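Local structure of DNA translocase coupling protein (6O1W) at residues 255-258 with 259-263; 196-199 with 200-204; 182-185 with 186-189. The protein probably binds DNA and ATP as an FtsK/SpoIIIE-family coupling protein of plasmid conjugation, this chain being the piece that holds the ATPase region. All blocks are in the same frame, centred on the assembly; numbering follows the deposited sequence.

Overall arrangement
Contacts 1 and 2 are helical turns and contact 3 is the junction of strand 179-182 with helix 185-209, all in the FtsK/SpoIIIE-family P-loop ATPase region. Along the chain contact 3 comes first, at the edge strand of the mixed sheet; contact 2 follows further along helix 185-209, and contact 1 lies on helix 247-266. Contacts 1 and 2 are about 14 Å apart between centres, as are contacts 1 and 3, whereas 2 and 3 are about 21 Å apart. Contact 1 touches both others: Y259 and L263 pack on V196 and N199, and R255 forms a salt bridge with E189, so the two helices are held together at two levels, away from the ATP-binding site.

Contact 1 of 3, residues 255-258 with 259-263; sequences RIEG and YTSTL
Three successive hydroxyl residues, T260, S261 and T262, each bond back to the carbonyl oxygen four residues earlier, a side-chain-to-backbone pattern common in alpha-helices and set here within helix 247-266 of the P-loop ATPase fold. T262 OG1 donates to G258 O at 2.8 Å, S261 OG to E257 O at 3.0 Å and T260 OG1 to I256 O at 3.0 Å. Each hydroxyl lies beside its own backbone N and anti to its carbonyl carbon (chi1 -59° in T260), which aims it at the preceding turn. The same three oxygens also accept the helical N-H of the same residue, so each is gripped twice. At E257 O and G258 O the hydroxyl and the amide arrive from opposite faces of the carbonyl plane; T260 OG1 sits well above the plane of the I256 carbonyl, 39° out of it.

Just before this series, Y259 N bonds to R255 O, and that oxygen also lies over a face of the Y259 ring, offset toward the rim and 3.4 Å from CG of Y259. The R255 side chain runs beside the tyrosine in the same direction, while its guanidinium turns to E189 on helix 185-209 for a salt bridge. Y259 also packs on K193 and V196 of that helix, and I256 on V185, so this flank joins the two helices. Within the turn, the aliphatic part of the arginine reaches the end of the ring, with CG of R255 3.8 Å from OH of Y259.

Contact 2 of 3, residues 196-199 with 200-204; sequences VDEN and AKRLK
E198 leaves its helix with CG anti to the backbone N (chi1 176°) and then bends at chi2 (68°), which swings its carboxylate along the helix toward R202, one turn on. R202 keeps CG anti to its carbonyl carbon, and its chain, extended from CG to NE, carries NE back beside the bent E198 carboxylate, where the two form a salt bridge. NE of R202 donates to OE2 of E198 at 2.9 Å in a fairly straight bond (160°); the carboxylate oxygen lies near the guanidinium plane, at its edge, and uses its anti lone pair. A second bond from NH2 of R202 to the same OE2 is weak, at 3.4 Å. The two flat groups stand almost perpendicular.

The guanidinium is held from further sides: NH1 donates to the backbone O of T270 and NH2 to that of K227, which fixes its rotation and ties the helix to neighbouring loops. On another flank N199 lies against L203, with ND2 of N199 3.8 Å from CD1 of L203, while its OD1 bonds to T270 OG1. The aliphatic start of K201 rests on the preceding turn, its CG 3.3 Å from D197 O. Beneath these side chains, backbone bonds such as L203 N to N199 O continue the spiral. Such an i to i+4 glutamate-arginine pair is a familiar alpha-helical salt bridge, here on helix 185-209, which packs beside the sheet of the P-loop ATPase fold.

Contact 3 of 3, residues 182-185 with 186-189; sequences ITEV and DAAE
The N-terminus of helix 185-209 is capped by E184, the N-cap residue, just after edge strand 179-182 of the P-loop ATPase sheet. OE2 of E184 accepts from A187 N at 2.9 Å, a bent bond (131°) in which the amide approaches from above the carboxylate plane. The glutamate chain folds back on itself to do this, with chi1 at 97° and a bend at chi2 of -78°, laying the carboxylate over the first turn. There OE2 also touches CB of A187 at 3.3 Å and CB of D186 at 3.4 Å. A negative group at this end would probably be favoured by the helix dipole, although OE2 of E184 and OD2 of D186, 4.4 Å apart, carry like charges. OD1 of D186 forms a salt bridge with K252 on helix 247-266.

Beyond the cap the first helical bonds run from A188 N to E184 O, with the donor in the carbonyl plane, and from E189 N to V185 O at 2.9 Å. I182, at the end of the strand, packs against the first turn: its CG2, anti to the backbone N, lies 3.4 Å from A188 N and meets CB of A187 and, at 3.9 Å, CB of A188. V185 faces the other helix, meeting K252 and L253. The whole is a helix N-cap, in which the side chain of E184 takes the N-H of the third helical residue, A187, at a strand-to-helix connection of the P-loop ATPase fold.

Contact 1 of 3, residues 255-258 with 259-263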
ATOM      1  N   ARG A 255      -8.177  -2.490  25.660  1.00 32.80           N
ATOM      2  CA  ARG A 255      -9.494  -3.074  25.384  1.00 33.51           C
ATOM      3  C   ARG A 255      -9.805  -2.956  23.891  1.00 36.93           C
ATOM      4  O   ARG A 255     -10.148  -3.954  23.279  1.00 37.22           O
ATOM      5  CB  ARG A 255     -10.556  -2.370  26.237  1.00 36.60           C
ATOM      6  CG  ARG A 255     -11.643  -3.276  26.803  1.00 49.72           C
ATOM      7  CD  ARG A 255     -12.104  -2.821  28.186  1.00 48.22           C
ATOM      8  NE  ARG A 255     -12.563  -1.430  28.203  1.00 49.48           N
ATOM      9  CZ  ARG A 255     -12.206  -0.523  29.109  1.00 52.98           C
ATOM     10  NH1 ARG A 255     -11.402  -0.853  30.110  1.00 39.23           N
ATOM     11  NH2 ARG A 255     -12.655   0.721  29.022  1.00 44.40           N
ATOM     12  N   ILE A 256      -9.575  -1.767  23.287  1.00 32.89           N
ATOM     13  CA  ILE A 256      -9.751  -1.513  21.849  1.00 32.72           C
ATOM     14  C   ILE A 256      -8.839  -2.418  20.997  1.00 37.54           C
ATOM     15  O   ILE A 256      -9.287  -2.903  19.945  1.00 36.88           O
ATOM     16  CB  ILE A 256      -9.549  -0.019  21.505  1.00 34.73           C
ATOM     17  CG1 ILE A 256     -10.682   0.824  22.110  1.00 33.76           C
ATOM     18  CG2 ILE A 256      -9.438   0.194  19.963  1.00 35.47           C
ATOM     19  CD1 ILE A 256     -10.386   2.369  22.205  1.00 35.06           C
ATOM     20  N   GLU A 257      -7.549  -2.592  21.417  1.00 32.94           N
ATOM     21  CA  GLU A 257      -6.585  -3.451  20.705  1.00 32.83           C
ATOM     22  C   GLU A 257      -7.092  -4.916  20.708  1.00 36.76           C
ATOM     23  O   GLU A 257      -6.977  -5.608  19.688  1.00 36.04           O
ATOM     24  CB  GLU A 257      -5.185  -3.340  21.327  1.00 34.74           C
ATOM     25  CG  GLU A 257      -4.197  -4.401  20.859  1.00 49.45           C
ATOM     26  CD  GLU A 257      -2.809  -4.361  21.472  1.00 72.28           C
ATOM     27  OE1 GLU A 257      -2.666  -3.894  22.627  1.00 69.88           O
ATOM     28  OE2 GLU A 257      -1.861  -4.821  20.797  1.00 57.67           O
ATOM     29  N   GLY A 258      -7.672  -5.343  21.842  1.00 32.09           N
ATOM     30  CA  GLY A 258      -8.263  -6.662  22.001  1.00 31.75           C
ATOM     31  C   GLY A 258      -9.414  -6.836  21.023  1.00 36.36           C
ATOM     32  O   GLY A 258      -9.543  -7.903  20.397  1.00 36.37           O
ATOM     33  N   TYR A 259     -10.215  -5.753  20.818  1.00 30.32           N
ATOM     34  CA  TYR A 259     -11.326  -5.791  19.868  1.00 30.92           C
ATOM     35  C   TYR A 259     -10.849  -5.801  18.410  1.00 37.69           C
ATOM     36  O   TYR A 259     -11.403  -6.543  17.603  1.00 38.34           O
ATOM     37  CB  TYR A 259     -12.336  -4.658  20.089  1.00 31.47           C
ATOM     38  CG  TYR A 259     -12.957  -4.549  21.467  1.00 31.93           C
ATOM     39  CD1 TYR A 259     -13.294  -5.689  22.198  1.00 33.93           C
ATOM     40  CD2 TYR A 259     -13.329  -3.313  21.984  1.00 31.65           C
ATOM     41  CE1 TYR A 259     -13.937  -5.592  23.431  1.00 33.12           C
ATOM     42  CE2 TYR A 259     -13.957  -3.205  23.219  1.00 32.42           C
ATOM     43  CZ  TYR A 259     -14.255  -4.345  23.943  1.00 36.33           C
ATOM     44  OH  TYR A 259     -14.880  -4.220  25.161  1.00 38.70           O
ATOM     45  N   THR A 260      -9.827  -4.994  18.081  1.00 34.41           N
ATOM     46  CA  THR A 260      -9.247  -4.888  16.731  1.00 34.09           C
ATOM     47  C   THR A 260      -8.624  -6.207  16.299  1.00 37.75           C
ATOM     48  O   THR A 260      -8.867  -6.641  15.169  1.00 38.62           O
ATOM     49  CB  THR A 260      -8.266  -3.704  16.639  1.00 39.20           C
ATOM     50  OG1 THR A 260      -8.980  -2.516  16.963  1.00 42.88           O
ATOM     51  CG2 THR A 260      -7.695  -3.524  15.236  1.00 44.27           C
ATOM     52  N   SER A 261      -7.866  -6.854  17.210  1.00 31.74           N
ATOM     53  CA  SER A 261      -7.196  -8.137  17.011  1.00 32.28           C
ATOM     54  C   SER A 261      -8.187  -9.229  16.712  1.00 37.22           C
ATOM     55  O   SER A 261      -7.992  -9.956  15.745  1.00 37.22           O
ATOM     56  CB  SER A 261      -6.378  -8.523  18.248  1.00 35.46           C
ATOM     57  OG  SER A 261      -5.278  -7.640  18.374  1.00 52.55           O
ATOM     58  N   THR A 262      -9.259  -9.334  17.531  1.00 34.70           N
ATOM     59  CA  THR A 262     -10.357 -10.307  17.382  1.00 34.98           C
ATOM     60  C   THR A 262     -11.051 -10.067  16.035  1.00 39.15           C
ATOM     61  O   THR A 262     -11.337 -11.026  15.303  1.00 37.03           O
ATOM     62  CB  THR A 262     -11.335 -10.180  18.566  1.00 41.87           C
ATOM     63  OG1 THR A 262     -10.613 -10.443  19.760  1.00 43.27           O
ATOM     64  CG2 THR A 262     -12.543 -11.127  18.466  1.00 41.60           C
ATOM     65  N   LEU A 263     -11.304  -8.788  15.704  1.00 36.49           N
ATOM     66  CA  LEU A 263     -11.938  -8.445  14.433  1.00 36.46           C
ATOM     67  C   LEU A 263     -11.080  -8.898  13.269  1.00 39.09           C
ATOM     68  O   LEU A 263     -11.576  -9.612  12.410  1.00 39.48           O
ATOM     69  CB  LEU A 263     -12.148  -6.940  14.316  1.00 37.08           C
ATOM     70  CG  LEU A 263     -13.534  -6.369  14.450  1.00 41.59           C
ATOM     71  CD1 LEU A 263     -13.503  -4.891  14.058  1.00 41.87           C
ATOM     72  CD2 LEU A 263     -14.562  -7.141  13.609  1.00 39.34           C
TER

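Contact 2 of 3, residues 196-199 with 200-204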
ATOM      1  N   VAL A 196     -17.147  -5.964  17.053  1.00 27.91           N
ATOM      2  CA  VAL A 196     -16.793  -7.300  17.561  1.00 28.86           C
ATOM      3  C   VAL A 196     -18.073  -8.136  17.846  1.00 31.27           C
ATOM      4  O   VAL A 196     -18.108  -9.327  17.540  1.00 30.17           O
ATOM      5  CB  VAL A 196     -15.819  -7.172  18.765  1.00 34.13           C
ATOM      6  CG1 VAL A 196     -16.046  -8.230  19.834  1.00 35.82           C
ATOM      7  CG2 VAL A 196     -14.395  -7.214  18.275  1.00 34.04           C
ATOM      8  N   ASP A 197     -19.107  -7.501  18.411  1.00 27.49           N
ATOM      9  CA  ASP A 197     -20.416  -8.144  18.652  1.00 27.71           C
ATOM     10  C   ASP A 197     -21.119  -8.406  17.306  1.00 31.74           C
ATOM     11  O   ASP A 197     -21.720  -9.462  17.153  1.00 33.53           O
ATOM     12  CB  ASP A 197     -21.311  -7.241  19.523  1.00 28.29           C
ATOM     13  CG  ASP A 197     -20.838  -7.076  20.960  1.00 40.94           C
ATOM     14  OD1 ASP A 197     -19.848  -7.754  21.349  1.00 41.65           O
ATOM     15  OD2 ASP A 197     -21.429  -6.252  21.687  1.00 48.10           O
ATOM     16  N   GLU A 198     -21.059  -7.446  16.344  1.00 25.08           N
ATOM     17  CA  GLU A 198     -21.689  -7.626  15.031  1.00 25.01           C
ATOM     18  C   GLU A 198     -20.993  -8.789  14.290  1.00 28.82           C
ATOM     19  O   GLU A 198     -21.661  -9.579  13.634  1.00 28.18           O
ATOM     20  CB  GLU A 198     -21.675  -6.327  14.188  1.00 25.44           C
ATOM     21  CG  GLU A 198     -22.234  -6.488  12.774  1.00 33.63           C
ATOM     22  CD  GLU A 198     -23.725  -6.772  12.635  1.00 54.98           C
ATOM     23  OE1 GLU A 198     -24.481  -6.414  13.564  1.00 47.75           O
ATOM     24  OE2 GLU A 198     -24.142  -7.331  11.591  1.00 45.70           O
ATOM     25  N   ASN A 199     -19.669  -8.893  14.430  1.00 25.70           N
ATOM     26  CA  ASN A 199     -18.900  -9.982  13.856  1.00 26.11           C
ATOM     27  C   ASN A 199     -19.351 -11.322  14.477  1.00 30.80           C
ATOM     28  O   ASN A 199     -19.597 -12.279  13.742  1.00 31.12           O
ATOM     29  CB  ASN A 199     -17.395  -9.779  14.084  1.00 24.43           C
ATOM     30  CG  ASN A 199     -16.606 -10.805  13.305  1.00 41.23           C
ATOM     31  OD1 ASN A 199     -16.581 -10.792  12.094  1.00 35.07           O
ATOM     32  ND2 ASN A 199     -16.006 -11.748  13.959  1.00 28.86           N
ATOM     33  N   ALA A 200     -19.493 -11.368  15.812  1.00 27.18           N
ATOM     34  CA  ALA A 200     -19.925 -12.582  16.551  1.00 28.22           C
ATOM     35  C   ALA A 200     -21.323 -13.024  16.103  1.00 32.41           C
ATOM     36  O   ALA A 200     -21.503 -14.199  15.840  1.00 33.34           O
ATOM     37  CB  ALA A 200     -19.860 -12.365  18.079  1.00 27.97           C
ATOM     38  N   LYS A 201     -22.255 -12.080  15.891  1.00 29.84           N
ATOM     39  CA  LYS A 201     -23.617 -12.356  15.394  1.00 29.84           C
ATOM     40  C   LYS A 201     -23.612 -12.933  13.959  1.00 31.57           C
ATOM     41  O   LYS A 201     -24.363 -13.863  13.670  1.00 29.20           O
ATOM     42  CB  LYS A 201     -24.510 -11.114  15.480  1.00 32.40           C
ATOM     43  CG  LYS A 201     -24.804 -10.692  16.927  1.00 51.50           C
ATOM     44  CD  LYS A 201     -25.378  -9.271  17.051  1.00 57.84           C
ATOM     45  CE  LYS A 201     -26.884  -9.250  17.063  1.00 65.98           C
ATOM     46  NZ  LYS A 201     -27.416  -7.867  16.989  1.00 67.27           N
ATOM     47  N   ARG A 202     -22.700 -12.439  13.108  1.00 27.79           N
ATOM     48  CA  ARG A 202     -22.536 -12.886  11.723  1.00 26.80           C
ATOM     49  C   ARG A 202     -21.934 -14.274  11.661  1.00 29.90           C
ATOM     50  O   ARG A 202     -22.441 -15.098  10.905  1.00 29.70           O
ATOM     51  CB  ARG A 202     -21.701 -11.886  10.923  1.00 26.82           C
ATOM     52  CG  ARG A 202     -22.467 -10.597  10.647  1.00 28.41           C
ATOM     53  CD  ARG A 202     -21.706  -9.647   9.726  1.00 26.54           C
ATOM     54  NE  ARG A 202     -22.511  -8.445   9.511  1.00 28.38           N
ATOM     55  CZ  ARG A 202     -22.393  -7.615   8.488  1.00 38.02           C
ATOM     56  NH1 ARG A 202     -21.465  -7.819   7.557  1.00 21.58           N
ATOM     57  NH2 ARG A 202     -23.181  -6.559   8.396  1.00 24.98           N
ATOM     58  N   LEU A 203     -20.928 -14.576  12.520  1.00 26.69           N
ATOM     59  CA  LEU A 203     -20.328 -15.917  12.586  1.00 26.76           C
ATOM     60  C   LEU A 203     -21.395 -16.939  13.001  1.00 32.16           C
ATOM     61  O   LEU A 203     -21.415 -18.050  12.479  1.00 32.53           O
ATOM     62  CB  LEU A 203     -19.172 -15.974  13.600  1.00 26.37           C
ATOM     63  CG  LEU A 203     -17.846 -15.325  13.247  1.00 31.46           C
ATOM     64  CD1 LEU A 203     -16.889 -15.420  14.440  1.00 32.09           C
ATOM     65  CD2 LEU A 203     -17.191 -16.011  12.063  1.00 31.53           C
ATOM     66  N   LYS A 204     -22.286 -16.543  13.925  1.00 27.04           N
ATOM     67  CA  LYS A 204     -23.374 -17.379  14.461  1.00 26.83           C
ATOM     68  C   LYS A 204     -24.357 -17.702  13.306  1.00 29.81           C
ATOM     69  O   LYS A 204     -24.719 -18.865  13.122  1.00 27.57           O
ATOM     70  CB  LYS A 204     -24.067 -16.596  15.608  1.00 28.34           C
ATOM     71  CG  LYS A 204     -25.101 -17.345  16.411  1.00 35.61           C
ATOM     72  CD  LYS A 204     -25.658 -16.451  17.552  1.00 35.53           C
ATOM     73  CE  LYS A 204     -26.718 -17.150  18.385  1.00 40.44           C
ATOM     74  NZ  LYS A 204     -27.950 -17.441  17.584  1.00 41.29           N
TER

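Contact 3 of 3, residues 182-185 with 186-189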
ATOM      1  N   ILE A 182     -15.746   8.728  13.861  1.00 29.44           N
ATOM      2  CA  ILE A 182     -15.369   8.580  15.264  1.00 28.06           C
ATOM      3  C   ILE A 182     -14.093   9.403  15.452  1.00 31.70           C
ATOM      4  O   ILE A 182     -13.090   9.134  14.791  1.00 30.17           O
ATOM      5  CB  ILE A 182     -15.204   7.075  15.599  1.00 30.75           C
ATOM      6  CG1 ILE A 182     -16.583   6.362  15.724  1.00 32.13           C
ATOM      7  CG2 ILE A 182     -14.380   6.864  16.857  1.00 30.26           C
ATOM      8  CD1 ILE A 182     -17.357   6.103  14.390  1.00 38.72           C
ATOM      9  N   THR A 183     -14.146  10.407  16.342  1.00 28.45           N
ATOM     10  CA  THR A 183     -13.062  11.365  16.560  1.00 29.52           C
ATOM     11  C   THR A 183     -12.356  11.286  17.930  1.00 36.02           C
ATOM     12  O   THR A 183     -11.427  12.067  18.184  1.00 35.82           O
ATOM     13  CB  THR A 183     -13.590  12.797  16.344  1.00 30.98           C
ATOM     14  OG1 THR A 183     -14.517  13.080  17.378  1.00 29.96           O
ATOM     15  CG2 THR A 183     -14.244  12.996  14.996  1.00 28.36           C
ATOM     16  N   GLU A 184     -12.828  10.421  18.829  1.00 33.49           N
ATOM     17  CA  GLU A 184     -12.216  10.311  20.156  1.00 34.29           C
ATOM     18  C   GLU A 184     -12.256   8.865  20.640  1.00 35.53           C
ATOM     19  O   GLU A 184     -13.030   8.074  20.124  1.00 34.20           O
ATOM     20  CB  GLU A 184     -12.823  11.343  21.162  1.00 36.39           C
ATOM     21  CG  GLU A 184     -13.926  10.843  22.094  1.00 49.11           C
ATOM     22  CD  GLU A 184     -15.330  10.695  21.543  1.00 75.98           C
ATOM     23  OE1 GLU A 184     -15.639  11.299  20.491  1.00 79.51           O
ATOM     24  OE2 GLU A 184     -16.136   9.992  22.192  1.00 82.82           O
ATOM     25  N   VAL A 185     -11.409   8.538  21.617  1.00 32.91           N
ATOM     26  CA  VAL A 185     -11.199   7.204  22.169  1.00 33.34           C
ATOM     27  C   VAL A 185     -12.477   6.591  22.811  1.00 39.23           C
ATOM     28  O   VAL A 185     -12.675   5.379  22.676  1.00 39.66           O
ATOM     29  CB  VAL A 185      -9.963   7.179  23.119  1.00 36.75           C
ATOM     30  CG1 VAL A 185     -10.214   7.915  24.447  1.00 35.78           C
ATOM     31  CG2 VAL A 185      -9.474   5.757  23.346  1.00 36.17           C
ATOM     32  N   ASP A 186     -13.357   7.413  23.430  1.00 34.88           N
ATOM     33  CA  ASP A 186     -14.605   6.912  24.017  1.00 34.76           C
ATOM     34  C   ASP A 186     -15.526   6.372  22.925  1.00 37.07           C
ATOM     35  O   ASP A 186     -16.020   5.243  23.032  1.00 37.48           O
ATOM     36  CB  ASP A 186     -15.325   8.017  24.838  1.00 37.48           C
ATOM     37  CG  ASP A 186     -14.582   8.577  26.034  1.00 48.23           C
ATOM     38  OD1 ASP A 186     -13.728   7.867  26.585  1.00 50.87           O
ATOM     39  OD2 ASP A 186     -14.885   9.720  26.438  1.00 58.58           O
ATOM     40  N   ALA A 187     -15.735   7.161  21.853  1.00 31.61           N
ATOM     41  CA  ALA A 187     -16.547   6.738  20.709  1.00 30.13           C
ATOM     42  C   ALA A 187     -15.913   5.513  20.017  1.00 32.30           C
ATOM     43  O   ALA A 187     -16.651   4.637  19.582  1.00 32.85           O
ATOM     44  CB  ALA A 187     -16.703   7.875  19.726  1.00 30.71           C
ATOM     45  N   ALA A 188     -14.565   5.412  19.978  1.00 28.39           N
ATOM     46  CA  ALA A 188     -13.859   4.255  19.373  1.00 27.59           C
ATOM     47  C   ALA A 188     -14.064   2.987  20.194  1.00 32.98           C
ATOM     48  O   ALA A 188     -14.204   1.934  19.587  1.00 33.61           O
ATOM     49  CB  ALA A 188     -12.364   4.535  19.215  1.00 27.51           C
ATOM     50  N   GLU A 189     -14.078   3.067  21.562  1.00 29.77           N
ATOM     51  CA  GLU A 189     -14.348   1.874  22.383  1.00 30.09           C
ATOM     52  C   GLU A 189     -15.774   1.376  22.089  1.00 34.55           C
ATOM     53  O   GLU A 189     -15.947   0.190  21.855  1.00 36.14           O
ATOM     54  CB  GLU A 189     -14.131   2.113  23.902  1.00 31.48           C
ATOM     55  CG  GLU A 189     -14.879   1.106  24.773  1.00 40.18           C
ATOM     56  CD  GLU A 189     -14.523   0.927  26.240  1.00 59.91           C
ATOM     57  OE1 GLU A 189     -14.059   1.891  26.889  1.00 47.54           O
ATOM     58  OE2 GLU A 189     -14.754  -0.191  26.752  1.00 57.70           O
TER